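Leucine aminopeptidase 2, chloroplastic (Streptomyces sp. BC16019, PDB 5LHJ) is a metalloaminopeptidase of the M17 family that takes part in bottromycin maturation and probably removes unsubstituted N-terminal amino acids from peptides. Local coordinates at residues A[98-103]-A[110-115]; A[186-191]-A[263-268]; A[198-203]-A[209-214]; A[222-227]-A[354-359]; A[373-378]-A[442-447]. All blocks are in the same frame, centred on the assembly; numbering follows the deposited sequence. Where two conformers were deposited one is given.

Interaction 1 of 5, residues A[98-103]-A[110-115]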
# COMPACT_ATOMS: atom_id res chain seq x y z
N ALA A 98 5.00 0.12 -42.87
CA ALA A 98 4.56 1.09 -41.85
C ALA A 98 5.60 2.20 -41.64
O ALA A 98 5.24 3.37 -41.53
CB ALA A 98 4.25 0.39 -40.54
N ALA A 99 6.88 1.83 -41.63
CA ALA A 99 7.97 2.82 -41.54
C ALA A 99 8.00 3.79 -42.72
O ALA A 99 8.27 4.98 -42.55
CB ALA A 99 9.32 2.13 -41.42
N SER A 100 7.73 3.27 -43.92
CA SER A 100 7.65 4.07 -45.14
C SER A 100 6.56 5.13 -45.06
O SER A 100 6.80 6.31 -45.37
CB SER A 100 7.40 3.19 -46.37
OG SER A 100 8.44 2.24 -46.54
N VAL A 101 5.35 4.73 -44.64
CA VAL A 101 4.23 5.66 -44.59
C VAL A 101 4.44 6.74 -43.51
O VAL A 101 4.05 7.89 -43.70
CB VAL A 101 2.84 4.97 -44.45
CG1 VAL A 101 2.56 4.07 -45.65
CG2 VAL A 101 2.70 4.17 -43.17
N ARG A 102 5.09 6.38 -42.41
CA ARG A 102 5.44 7.35 -41.37
C ARG A 102 6.47 8.40 -41.82
O ARG A 102 6.54 9.47 -41.22
CB ARG A 102 5.97 6.64 -40.12
CG ARG A 102 4.91 5.99 -39.25
CD ARG A 102 5.46 5.76 -37.84
NE ARG A 102 6.64 4.89 -37.85
CZ ARG A 102 6.62 3.55 -37.91
NH1 ARG A 102 5.46 2.89 -37.97
NH2 ARG A 102 7.77 2.87 -37.91
N ALA A 103 7.26 8.07 -42.84
CA ALA A 103 8.33 8.95 -43.35
C ALA A 103 7.95 9.76 -44.59
O ALA A 103 8.83 10.34 -45.23
CB ALA A 103 9.57 8.10 -43.64
N LEU A 110 2.13 8.46 -52.53
CA LEU A 110 3.22 7.55 -52.17
C LEU A 110 3.07 6.23 -52.91
O LEU A 110 2.00 5.63 -52.89
CB LEU A 110 3.20 7.29 -50.65
CG LEU A 110 4.07 6.15 -50.12
CD1 LEU A 110 5.55 6.45 -50.34
CD2 LEU A 110 3.76 5.92 -48.64
N ARG A 111 4.13 5.79 -53.59
CA ARG A 111 4.15 4.47 -54.21
C ARG A 111 5.15 3.60 -53.46
O ARG A 111 6.33 3.95 -53.38
CB ARG A 111 4.55 4.54 -55.70
CG ARG A 111 4.30 3.22 -56.41
CD ARG A 111 4.72 3.24 -57.87
NE ARG A 111 6.17 3.11 -58.03
CZ ARG A 111 6.97 3.95 -58.69
NH1 ARG A 111 6.51 5.05 -59.30
NH2 ARG A 111 8.27 3.69 -58.75
N LEU A 112 4.67 2.50 -52.89
CA LEU A 112 5.52 1.52 -52.23
C LEU A 112 5.94 0.46 -53.24
O LEU A 112 5.08 -0.28 -53.75
CB LEU A 112 4.76 0.84 -51.07
CG LEU A 112 4.15 1.82 -50.06
CD1 LEU A 112 3.27 1.08 -49.07
CD2 LEU A 112 5.24 2.60 -49.36
N ASP A 113 7.24 0.38 -53.52
CA ASP A 113 7.80 -0.68 -54.35
C ASP A 113 8.37 -1.84 -53.53
O ASP A 113 8.99 -2.74 -54.09
CB ASP A 113 8.89 -0.12 -55.28
CG ASP A 113 8.33 0.81 -56.36
OD1 ASP A 113 7.11 1.03 -56.44
OD2 ASP A 113 9.14 1.34 -57.15
N LEU A 114 8.11 -1.86 -52.22
CA LEU A 114 8.74 -2.82 -51.32
C LEU A 114 8.48 -4.28 -51.68
O LEU A 114 9.38 -5.12 -51.54
CB LEU A 114 8.27 -2.60 -49.86
CG LEU A 114 8.45 -1.22 -49.23
CD1 LEU A 114 7.86 -1.25 -47.83
CD2 LEU A 114 9.90 -0.76 -49.17
N ALA A 115 7.27 -4.60 -52.14
CA ALA A 115 6.91 -5.99 -52.45
C ALA A 115 7.61 -6.52 -53.71
O ALA A 115 7.57 -7.73 -53.97
CB ALA A 115 5.40 -6.15 -52.58
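Ser100 and Val101 on helix 90-102 meet three leucines, Leu110, Leu112 and Leu114, on and just after strand 109-112. The helix runs antiparallel to the strand, with short-segment axes 10.0 Å apart, and side chains from both meet between them. Val101 points its CG1 branch at Leu110, and Val101 CG1 lies 3.7 Å from Leu110 CD2. The two side chains cross at about a right angle. Leu110 holds CG opposite its own backbone N (chi1 168°), which sends CD2 toward the helix. Leu112 is turned differently: its CG lies opposite the carbonyl carbon (chi1 -54°). Its CD2 reaches Ser100 at the CB atom, with Ser100 CB to Leu112 CD2 at 3.7 Å. The CD1 methyl of Leu114 comes up to the hydroxyl, with Ser100 OG to Leu114 CD1 at 3.8 Å. That hydroxyl is not left without a partner in this apolar setting. It hydrogen-bonds to Ala96 O, one turn back in the helix. All five residues are buried. A helix laid on a mixed sheet is the layered alpha/beta build of this N-terminal domain, which is related to macro domains. Strand 109-112 lies between strands 38-43 and 156-159 in that sheet. Helix 124-139 closes the same layer, with Leu139 on Val101, Val131 on both Leu112 and Leu114, and Ala135 on Leu112.

Interaction 2 of 5, residues A[186-191]-A[263-268]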
# COMPACT_ATOMS: atom_id res chain seq x y z
N CYS A 186 -12.58 4.79 -29.08
CA CYS A 186 -13.75 5.64 -28.85
C CYS A 186 -13.99 5.81 -27.36
O CYS A 186 -14.04 4.83 -26.63
CB CYS A 186 -14.99 5.03 -29.52
SG CYS A 186 -16.34 6.21 -29.63
N PRO A 187 -14.14 7.07 -26.89
CA PRO A 187 -14.52 7.27 -25.47
C PRO A 187 -15.76 6.48 -25.07
O PRO A 187 -16.71 6.40 -25.86
CB PRO A 187 -14.82 8.76 -25.42
CG PRO A 187 -14.03 9.37 -26.50
CD PRO A 187 -13.96 8.34 -27.60
N ALA A 188 -15.77 5.94 -23.85
CA ALA A 188 -16.92 5.14 -23.38
C ALA A 188 -18.23 5.93 -23.35
O ALA A 188 -19.30 5.34 -23.48
CB ALA A 188 -16.65 4.51 -22.02
N GLY A 189 -18.15 7.26 -23.19
CA GLY A 189 -19.34 8.11 -23.23
C GLY A 189 -20.01 8.20 -24.59
O GLY A 189 -21.23 8.48 -24.67
N THR A 190 -19.24 7.99 -25.65
CA THR A 190 -19.77 7.90 -27.02
C THR A 190 -20.18 6.46 -27.32
O THR A 190 -21.31 6.22 -27.76
CB THR A 190 -18.75 8.40 -28.05
OG1 THR A 190 -18.49 9.79 -27.81
CG2 THR A 190 -19.27 8.23 -29.48
N LEU A 191 -19.28 5.51 -27.06
CA LEU A 191 -19.54 4.09 -27.33
C LEU A 191 -20.09 3.38 -26.10
O LEU A 191 -19.43 2.54 -25.48
CB LEU A 191 -18.29 3.39 -27.87
CG LEU A 191 -18.57 2.03 -28.54
CD1 LEU A 191 -19.19 2.24 -29.92
CD2 LEU A 191 -17.29 1.22 -28.68
N VAL A 263 -17.55 -5.25 -22.84
CA VAL A 263 -17.74 -4.35 -21.70
C VAL A 263 -17.17 -2.99 -22.10
O VAL A 263 -15.97 -2.81 -22.18
CB VAL A 263 -17.11 -4.90 -20.39
CG1 VAL A 263 -17.31 -3.92 -19.24
CG2 VAL A 263 -17.76 -6.23 -20.04
N THR A 264 -18.07 -2.05 -22.38
CA THR A 264 -17.69 -0.76 -22.93
C THR A 264 -17.02 0.18 -21.92
O THR A 264 -16.25 1.05 -22.31
CB THR A 264 -18.89 -0.05 -23.59
OG1 THR A 264 -19.92 0.17 -22.62
CG2 THR A 264 -19.43 -0.93 -24.73
N PHE A 265 -17.33 -0.00 -20.64
CA PHE A 265 -16.58 0.65 -19.58
C PHE A 265 -16.58 -0.26 -18.36
O PHE A 265 -17.63 -0.69 -17.91
CB PHE A 265 -17.17 2.02 -19.22
CG PHE A 265 -16.38 2.73 -18.18
CD1 PHE A 265 -15.14 3.26 -18.48
CD2 PHE A 265 -16.82 2.76 -16.87
CE1 PHE A 265 -14.37 3.86 -17.50
CE2 PHE A 265 -16.07 3.37 -15.88
CZ PHE A 265 -14.84 3.91 -16.19
N ASP A 266 -15.38 -0.55 -17.85
CA ASP A 266 -15.22 -1.38 -16.67
C ASP A 266 -14.48 -0.61 -15.57
O ASP A 266 -13.26 -0.44 -15.63
CB ASP A 266 -14.46 -2.66 -17.04
CG ASP A 266 -14.19 -3.53 -15.84
OD1 ASP A 266 -14.91 -3.41 -14.83
OD2 ASP A 266 -13.24 -4.34 -15.92
N SER A 267 -15.23 -0.19 -14.56
CA SER A 267 -14.68 0.48 -13.39
C SER A 267 -14.20 -0.49 -12.32
O SER A 267 -13.67 -0.04 -11.30
CB SER A 267 -15.76 1.35 -12.73
OG SER A 267 -16.65 0.50 -12.02
N GLY A 268 -14.46 -1.79 -12.49
CA GLY A 268 -14.23 -2.78 -11.44
C GLY A 268 -15.46 -3.06 -10.59
O GLY A 268 -15.46 -4.01 -9.81
O HOH W 1 -19.71 2.78 -22.17
O HOH W 2 -16.38 1.72 -25.17
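A water holds Ala188 and Thr264 together: Thr264 OG1 is 2.7 Å from it, and it can donate to Ala188 O at 2.9 Å. A second water bridges the backbones. It can donate to Thr264 O at 2.9 Å and to Leu191 O at 3.2 Å. The Thr264 hydroxyl stands between its backbone N and carbonyl carbon (chi1 61°), which turns it to the first water. Leu191 O also lies 3.3 Å from Thr264 CB. The methyl of Ala188 does the remaining touching. Ala188 CB lies 3.5 Å from Thr264 O and 3.8 Å from Phe265 CB, and it approaches the Phe265 ring obliquely. The loop 186-191 keeps its shape through Pro187 O, which accepts from the backbone N of both Thr190 and Leu191. At Thr264 the chain turns a corner out of strand 255-263 into the short strand 265-266, at the edge of the manganese site of this M17 catalytic domain. Asp266, one residue past Phe265, binds both manganese ions when they are present; none is bound in this chain. Its OD1 accepts from Gly268 N at 2.9 Å (N-H...O 151°), an Asx turn in which the N-H comes from above the carboxylate plane. Asn316 ND2 bonds to the same OD1, while Lys273 forms a salt bridge to OD2. Arg324 of a neighbouring subunit packs on both Ala188 and Phe265.

Interaction 3 of 5, residues A[198-203]-A[209-214]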
# COMPACT_ATOMS: atom_id res chain seq x y z
N ASP A 198 -26.05 -0.00 -31.93
CA ASP A 198 -26.44 0.79 -33.12
C ASP A 198 -25.36 0.78 -34.20
O ASP A 198 -25.66 0.64 -35.39
CB ASP A 198 -26.76 2.24 -32.75
CG ASP A 198 -28.07 2.40 -32.00
OD1 ASP A 198 -28.90 1.48 -31.95
OD2 ASP A 198 -28.26 3.51 -31.43
N ARG A 199 -24.10 0.92 -33.79
CA ARG A 199 -23.00 0.91 -34.73
C ARG A 199 -22.87 -0.46 -35.42
O ARG A 199 -22.63 -0.52 -36.63
CB ARG A 199 -21.68 1.30 -34.03
CG ARG A 199 -20.48 1.42 -34.96
CD ARG A 199 -20.54 2.69 -35.80
NE ARG A 199 -19.36 2.82 -36.67
CZ ARG A 199 -19.33 2.62 -38.00
NH1 ARG A 199 -20.43 2.27 -38.69
NH2 ARG A 199 -18.18 2.77 -38.65
N ILE A 200 -23.04 -1.55 -34.66
CA ILE A 200 -22.98 -2.90 -35.23
C ILE A 200 -24.11 -3.09 -36.25
O ILE A 200 -23.89 -3.65 -37.32
CB ILE A 200 -23.03 -4.00 -34.14
CG1 ILE A 200 -21.77 -3.90 -33.26
CG2 ILE A 200 -23.12 -5.39 -34.75
CD1 ILE A 200 -21.89 -4.62 -31.91
N ARG A 201 -25.29 -2.60 -35.93
CA ARG A 201 -26.42 -2.70 -36.85
C ARG A 201 -26.08 -2.01 -38.18
O ARG A 201 -26.36 -2.57 -39.25
CB ARG A 201 -27.68 -2.09 -36.27
CG ARG A 201 -28.90 -2.38 -37.12
CD ARG A 201 -30.09 -1.53 -36.71
NE ARG A 201 -30.63 -1.93 -35.41
CZ ARG A 201 -30.52 -1.25 -34.26
NH1 ARG A 201 -29.85 -0.09 -34.17
NH2 ARG A 201 -31.10 -1.75 -33.16
N GLU A 202 -25.47 -0.82 -38.10
CA GLU A 202 -25.11 -0.07 -39.31
C GLU A 202 -24.03 -0.80 -40.11
O GLU A 202 -24.12 -0.89 -41.33
CB GLU A 202 -24.66 1.36 -38.98
CG GLU A 202 -24.14 2.14 -40.20
CD GLU A 202 -24.42 3.64 -40.18
OE1 GLU A 202 -24.99 4.17 -39.20
OE2 GLU A 202 -24.10 4.31 -41.18
N LEU A 203 -23.02 -1.32 -39.42
CA LEU A 203 -21.98 -2.11 -40.09
C LEU A 203 -22.55 -3.33 -40.80
O LEU A 203 -22.14 -3.65 -41.92
CB LEU A 203 -20.88 -2.51 -39.09
CG LEU A 203 -20.03 -1.36 -38.56
CD1 LEU A 203 -19.27 -1.79 -37.29
CD2 LEU A 203 -19.07 -0.85 -39.63
N LEU A 209 -25.11 -8.46 -43.59
CA LEU A 209 -24.98 -9.47 -42.55
C LEU A 209 -26.30 -9.44 -41.80
O LEU A 209 -26.86 -8.37 -41.59
CB LEU A 209 -23.83 -9.13 -41.58
CG LEU A 209 -22.40 -9.07 -42.13
CD1 LEU A 209 -21.45 -8.45 -41.11
CD2 LEU A 209 -21.93 -10.44 -42.54
N ASP A 210 -26.81 -10.60 -41.40
CA ASP A 210 -28.01 -10.63 -40.55
C ASP A 210 -27.62 -10.08 -39.18
O ASP A 210 -26.53 -10.40 -38.67
CB ASP A 210 -28.59 -12.04 -40.40
CG ASP A 210 -28.91 -12.68 -41.73
OD1 ASP A 210 -29.63 -12.05 -42.55
OD2 ASP A 210 -28.45 -13.83 -41.97
N CYS A 211 -28.48 -9.24 -38.61
CA CYS A 211 -28.21 -8.62 -37.32
C CYS A 211 -29.48 -8.54 -36.48
O CYS A 211 -30.52 -8.03 -36.95
CB CYS A 211 -27.61 -7.23 -37.51
SG CYS A 211 -27.20 -6.35 -35.98
N ALA A 212 -29.40 -9.07 -35.27
CA ALA A 212 -30.47 -9.00 -34.28
C ALA A 212 -29.91 -8.32 -33.04
O ALA A 212 -28.87 -8.74 -32.53
CB ALA A 212 -30.95 -10.40 -33.91
N VAL A 213 -30.60 -7.27 -32.59
CA VAL A 213 -30.24 -6.55 -31.37
C VAL A 213 -31.30 -6.80 -30.31
O VAL A 213 -32.49 -6.58 -30.57
CB VAL A 213 -30.14 -5.04 -31.63
CG1 VAL A 213 -29.86 -4.29 -30.32
CG2 VAL A 213 -29.06 -4.76 -32.66
N TYR A 214 -30.87 -7.26 -29.14
CA TYR A 214 -31.77 -7.57 -28.04
C TYR A 214 -31.58 -6.54 -26.93
O TYR A 214 -30.44 -6.22 -26.55
CB TYR A 214 -31.54 -8.98 -27.53
CG TYR A 214 -31.83 -10.06 -28.55
CD1 TYR A 214 -30.85 -10.47 -29.45
CD2 TYR A 214 -33.09 -10.66 -28.63
CE1 TYR A 214 -31.10 -11.45 -30.39
CE2 TYR A 214 -33.35 -11.66 -29.58
CZ TYR A 214 -32.35 -12.04 -30.46
OH TYR A 214 -32.56 -13.02 -31.41
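Helix 198-203 and strand 210-214 run antiparallel, their short-segment axes 8.6 Å apart at 163°, and come nearest at Arg201 and Cys211. The thiol of Cys211 points at the helix backbone. With SG opposite its own backbone N (chi1 -179°), it reaches Arg201 CA at 3.8 Å. Ile200 adds its CG2 methyl, more loosely, at 4.4 Å from Cys211 SG. This is an alpha-beta unit: helix 193-207 turns back through a short link into strand 210-214. That strand pairs with strand 239-245 in the large mixed sheet of the catalytic domain. Val241 of strand 239-245 touches both Ile200 and Cys211, and Val292 of helix 286-301 packs on Ile200. Nearer the surface, Arg201 bends at chi3 (-70°) and swings its guanidinium over to the strand. Arg201 NH2 lies 3.7 Å from Val213 CG2. The methyl approaches the flat group obliquely, and the two side chains cross at about a right angle. On the helix itself, Asp198 steadies one end of the group. Arg201 NH1 gives a hydrogen bond to Asp198 OD1 at 2.9 Å, part of a salt bridge. The oxygen lies in the guanidinium plane, while NH1 stands above the carboxylate plane.

Interaction 4 of 5, residues A[222-227]-A[354-359]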
# COMPACT_ATOMS: atom_id res chain seq x y z
N LEU A 222 -33.99 -13.98 -23.21
CA LEU A 222 -32.90 -14.87 -23.60
C LEU A 222 -32.23 -15.54 -22.41
O LEU A 222 -31.55 -16.53 -22.59
CB LEU A 222 -31.85 -14.12 -24.42
CG LEU A 222 -32.32 -13.40 -25.68
CD1 LEU A 222 -31.10 -12.90 -26.43
CD2 LEU A 222 -33.17 -14.31 -26.55
N GLY A 223 -32.44 -15.01 -21.21
CA GLY A 223 -31.92 -15.66 -20.00
C GLY A 223 -30.41 -15.51 -19.81
O GLY A 223 -29.78 -16.37 -19.16
N LEU A 224 -29.85 -14.44 -20.36
CA LEU A 224 -28.41 -14.14 -20.21
C LEU A 224 -28.22 -13.42 -18.88
O LEU A 224 -28.01 -12.20 -18.82
CB LEU A 224 -27.91 -13.29 -21.40
CG LEU A 224 -28.16 -13.88 -22.80
CD1 LEU A 224 -27.67 -12.95 -23.90
CD2 LEU A 224 -27.54 -15.25 -22.96
N THR A 225 -28.29 -14.20 -17.80
CA THR A 225 -28.37 -13.69 -16.43
C THR A 225 -27.11 -12.95 -16.01
O THR A 225 -27.19 -11.96 -15.30
CB THR A 225 -28.59 -14.83 -15.42
OG1 THR A 225 -29.58 -15.74 -15.93
CG2 THR A 225 -29.04 -14.28 -14.08
N GLY A 226 -25.96 -13.45 -16.45
CA GLY A 226 -24.69 -12.82 -16.11
C GLY A 226 -24.60 -11.41 -16.68
O GLY A 226 -24.24 -10.47 -15.98
N LEU A 227 -24.96 -11.27 -17.96
CA LEU A 227 -24.97 -9.97 -18.62
C LEU A 227 -25.89 -8.96 -17.91
O LEU A 227 -25.47 -7.83 -17.63
CB LEU A 227 -25.41 -10.13 -20.09
CG LEU A 227 -25.64 -8.84 -20.89
CD1 LEU A 227 -24.39 -7.99 -20.99
CD2 LEU A 227 -26.13 -9.22 -22.28
N LEU A 354 -21.94 -18.36 -24.00
CA LEU A 354 -21.36 -19.65 -24.42
C LEU A 354 -22.37 -20.79 -24.39
O LEU A 354 -22.35 -21.66 -25.27
CB LEU A 354 -20.13 -19.99 -23.57
CG LEU A 354 -18.89 -19.14 -23.84
CD1 LEU A 354 -17.86 -19.35 -22.74
CD2 LEU A 354 -18.28 -19.45 -25.20
N VAL A 355 -23.27 -20.77 -23.41
CA VAL A 355 -24.36 -21.77 -23.36
C VAL A 355 -25.22 -21.60 -24.62
O VAL A 355 -25.46 -22.56 -25.35
CB VAL A 355 -25.24 -21.64 -22.08
CG1 VAL A 355 -26.42 -22.60 -22.12
CG2 VAL A 355 -24.41 -21.88 -20.81
N ARG A 356 -25.65 -20.37 -24.87
CA ARG A 356 -26.50 -20.08 -26.02
C ARG A 356 -25.80 -20.44 -27.34
O ARG A 356 -26.42 -21.04 -28.23
CB ARG A 356 -26.93 -18.61 -26.01
CG ARG A 356 -27.90 -18.23 -27.13
CD ARG A 356 -28.26 -16.76 -27.13
NE ARG A 356 -28.95 -16.39 -28.36
CZ ARG A 356 -30.24 -16.61 -28.62
NH1 ARG A 356 -31.05 -17.20 -27.74
NH2 ARG A 356 -30.74 -16.23 -29.81
N ALA A 357 -24.54 -20.06 -27.47
CA ALA A 357 -23.79 -20.27 -28.71
C ALA A 357 -23.50 -21.74 -29.02
O ALA A 357 -23.37 -22.09 -30.20
CB ALA A 357 -22.49 -19.49 -28.71
N SER A 358 -23.40 -22.59 -28.00
CA SER A 358 -23.04 -24.00 -28.18
C SER A 358 -24.23 -24.97 -28.04
O SER A 358 -24.04 -26.19 -28.08
CB SER A 358 -21.94 -24.37 -27.19
OG SER A 358 -22.40 -24.30 -25.86
N ARG A 359 -25.43 -24.42 -27.89
CA ARG A 359 -26.64 -25.22 -27.60
C ARG A 359 -26.99 -26.15 -28.76
O ARG A 359 -26.75 -25.79 -29.92
CB ARG A 359 -27.85 -24.30 -27.28
CG ARG A 359 -28.44 -23.56 -28.48
CD ARG A 359 -29.42 -22.47 -28.07
NE ARG A 359 -29.89 -21.72 -29.25
CZ ARG A 359 -30.94 -20.90 -29.27
NH1 ARG A 359 -31.69 -20.69 -28.19
NH2 ARG A 359 -31.25 -20.27 -30.41
O HOH W 3 -30.87 -17.91 -24.98
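Leu222 lies against the flat guanidinium of Arg356, with its CD1 methyl over one face. The second methyl sits nearer the rim, with Leu222 CD2 3.8 Å from Arg356 NH1. The arginine arrives from helix 345-358 as a nearly straight arm. Its CG is opposite the backbone N (chi1 -176°), and the chain stays extended from CG to NE. This carries the charged end across to the loop before helix 225-231. Leu224 meets the arm farther back, with Leu224 CD2 4.5 Å from Arg356 CD, a loose touch. The backbone makes an inverse gamma turn centred on Leu224. The edge of the guanidinium is used differently from its face. A water lies in its plane, 2.9 Å from Arg356 NH1, and donates to Leu222 O at 2.8 Å. The same residue, Leu222, therefore offers one methyl to the face and, through water, its carbonyl to the edge. Other parts of the fold complete the setting. Arg356 NE forms a salt bridge with Glu242 of strand 239-245. Tyr240 of that strand and Tyr214 of strand 210-214 pack on both Leu222 and Arg356. Apolar groups can therefore sit against the arginine while NE is paired with Glu242 and NH1 meets water in the plane. The carboxylate probably balances the positive charge and favours its placement in this partly buried spot between helix and loop.

Interaction 5 of 5, residues A[373-378]-A[442-447]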
# COMPACT_ATOMS: atom_id res chain seq x y z
N THR A 373 -10.82 -9.55 -23.50
CA THR A 373 -9.81 -8.91 -22.64
C THR A 373 -10.14 -9.31 -21.20
O THR A 373 -10.80 -8.57 -20.46
CB THR A 373 -9.82 -7.39 -22.82
OG1 THR A 373 -11.16 -6.90 -22.66
CG2 THR A 373 -9.32 -7.02 -24.22
N LEU A 374 -9.72 -10.51 -20.82
CA LEU A 374 -10.32 -11.16 -19.66
C LEU A 374 -9.55 -10.97 -18.36
O LEU A 374 -10.15 -10.57 -17.37
CB LEU A 374 -10.58 -12.65 -19.94
CG LEU A 374 -11.72 -13.28 -19.12
CD1 LEU A 374 -13.06 -12.61 -19.40
CD2 LEU A 374 -11.80 -14.77 -19.41
N THR A 375 -8.24 -11.23 -18.35
CA THR A 375 -7.49 -11.28 -17.09
C THR A 375 -6.21 -10.49 -17.12
O THR A 375 -5.52 -10.48 -18.14
CB THR A 375 -7.14 -12.72 -16.67
OG1 THR A 375 -6.19 -13.30 -17.59
CG2 THR A 375 -8.39 -13.56 -16.61
N SER A 376 -5.88 -9.87 -16.00
CA SER A 376 -4.63 -9.13 -15.87
C SER A 376 -3.46 -10.04 -15.52
O SER A 376 -2.32 -9.68 -15.76
CB SER A 376 -4.78 -8.04 -14.82
OG SER A 376 -5.15 -8.61 -13.57
N ALA A 377 -3.74 -11.23 -14.99
CA ALA A 377 -2.70 -12.14 -14.52
C ALA A 377 -1.83 -12.63 -15.67
O ALA A 377 -0.63 -12.82 -15.48
CB ALA A 377 -3.31 -13.32 -13.77
N ALA A 378 -2.47 -12.76 -16.86
CA ALA A 378 -1.83 -13.16 -18.13
C ALA A 378 -0.51 -12.42 -18.34
O ALA A 378 0.58 -13.04 -18.38
CB ALA A 378 -2.79 -12.92 -19.29
N ILE A 442 -5.63 -19.09 -16.02
CA ILE A 442 -6.03 -20.49 -16.24
C ILE A 442 -7.41 -20.77 -15.62
O ILE A 442 -8.27 -21.41 -16.25
CB ILE A 442 -4.92 -21.46 -15.75
CG1 ILE A 442 -3.64 -21.20 -16.59
CG2 ILE A 442 -5.42 -22.90 -15.86
CD1 ILE A 442 -2.50 -22.16 -16.42
N GLN A 443 -7.65 -20.25 -14.41
CA GLN A 443 -8.94 -20.45 -13.76
C GLN A 443 -10.08 -19.85 -14.58
O GLN A 443 -11.15 -20.45 -14.68
CB GLN A 443 -8.94 -19.85 -12.35
CG GLN A 443 -8.01 -20.57 -11.40
CD GLN A 443 -7.61 -19.72 -10.21
OE1 GLN A 443 -8.37 -18.85 -9.77
NE2 GLN A 443 -6.43 -19.98 -9.66
N ALA A 444 -9.85 -18.68 -15.20
CA ALA A 444 -10.90 -18.05 -16.03
C ALA A 444 -11.26 -18.91 -17.24
O ALA A 444 -12.43 -19.03 -17.62
CB ALA A 444 -10.49 -16.65 -16.47
N ALA A 445 -10.24 -19.52 -17.85
CA ALA A 445 -10.43 -20.39 -19.00
C ALA A 445 -11.23 -21.63 -18.60
O ALA A 445 -12.16 -22.03 -19.30
CB ALA A 445 -9.08 -20.78 -19.60
N LEU A 446 -10.87 -22.23 -17.46
CA LEU A 446 -11.62 -23.37 -16.90
C LEU A 446 -13.08 -23.02 -16.57
O LEU A 446 -14.00 -23.81 -16.80
CB LEU A 446 -10.91 -23.92 -15.66
CG LEU A 446 -9.52 -24.53 -15.93
CD1 LEU A 446 -8.74 -24.71 -14.63
CD2 LEU A 446 -9.64 -25.86 -16.67
N PHE A 447 -13.28 -21.83 -16.00
CA PHE A 447 -14.61 -21.29 -15.73
C PHE A 447 -15.45 -21.26 -17.01
O PHE A 447 -16.59 -21.78 -17.03
CB PHE A 447 -14.46 -19.88 -15.09
CG PHE A 447 -15.74 -19.21 -14.72
CD1 PHE A 447 -16.59 -18.67 -15.70
CD2 PHE A 447 -16.09 -19.05 -13.38
CE1 PHE A 447 -17.77 -18.02 -15.35
CE2 PHE A 447 -17.26 -18.38 -13.03
CZ PHE A 447 -18.11 -17.88 -14.01
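Where Leu374 and Thr375 meet Ala444, the flat groups of helix 440-449 stand aside: the ring of Phe447 meets that of Phe451 with planes at about 45°, and Gln443 OE1 hydrogen-bonds to Ser435 OG and its NE2 to Glu420 OE1. The contact itself rests on one methyl. Ala444 CB lies 3.7 Å from Leu374 CD2 and equally 3.7 Å from Thr375 CG2. The two methyls come from different directions, about 76° apart as seen from Ala444 CB, so it fits into the notch between them. Leu374 extends CG roughly opposite its backbone N. Thr375 is turned with OG1 between its backbone N and carbonyl carbon (chi1 67°). That rotation gives the methyl to the helix and leaves the hydroxyl for other work. Thr375 OG1 hydrogen-bonds to Asp462 OD2 and to Thr441 OG1, and Asp462 OD1 bonds to Leu374 N, so one carboxylate holds the backbone of Leu374 and the hydroxyl of Thr375 together. The chain at 373-378 leaves strand 367-372 and passes beside the metal site before helix 377-382. Just before the contact, Thr373 O bonds to Lys261 and Thr373 OG1 to Asp284, both residues of the first manganese site, which is empty in this chain. Here a helix packs on the loop that follows a central strand, bordering the two-metal active site of an M17 aminopeptidase.

In the fold
Interaction 1 comes first along the chain and lies alone in the N-terminal domain, its centre 35 to 46 Å from the other four. These belong to the catalytic domain. Interaction 3 is nested in the loop that interaction 2 closes, and interaction 4 crosses interaction 2; interaction 5 comes last. Interactions 2 and 3 both reach the large mixed sheet, and their centres are about 19 Å apart. Interactions 3 and 4 touch directly through Tyr214. Interactions 2 and 5 border the manganese site, one at Asp266 and the other at Lys261 and Asp284. Farther out, interaction 3 packs a helix on strand 210-214 of the sheet, and interaction 4 ties a loop to helix 345-358 beside it.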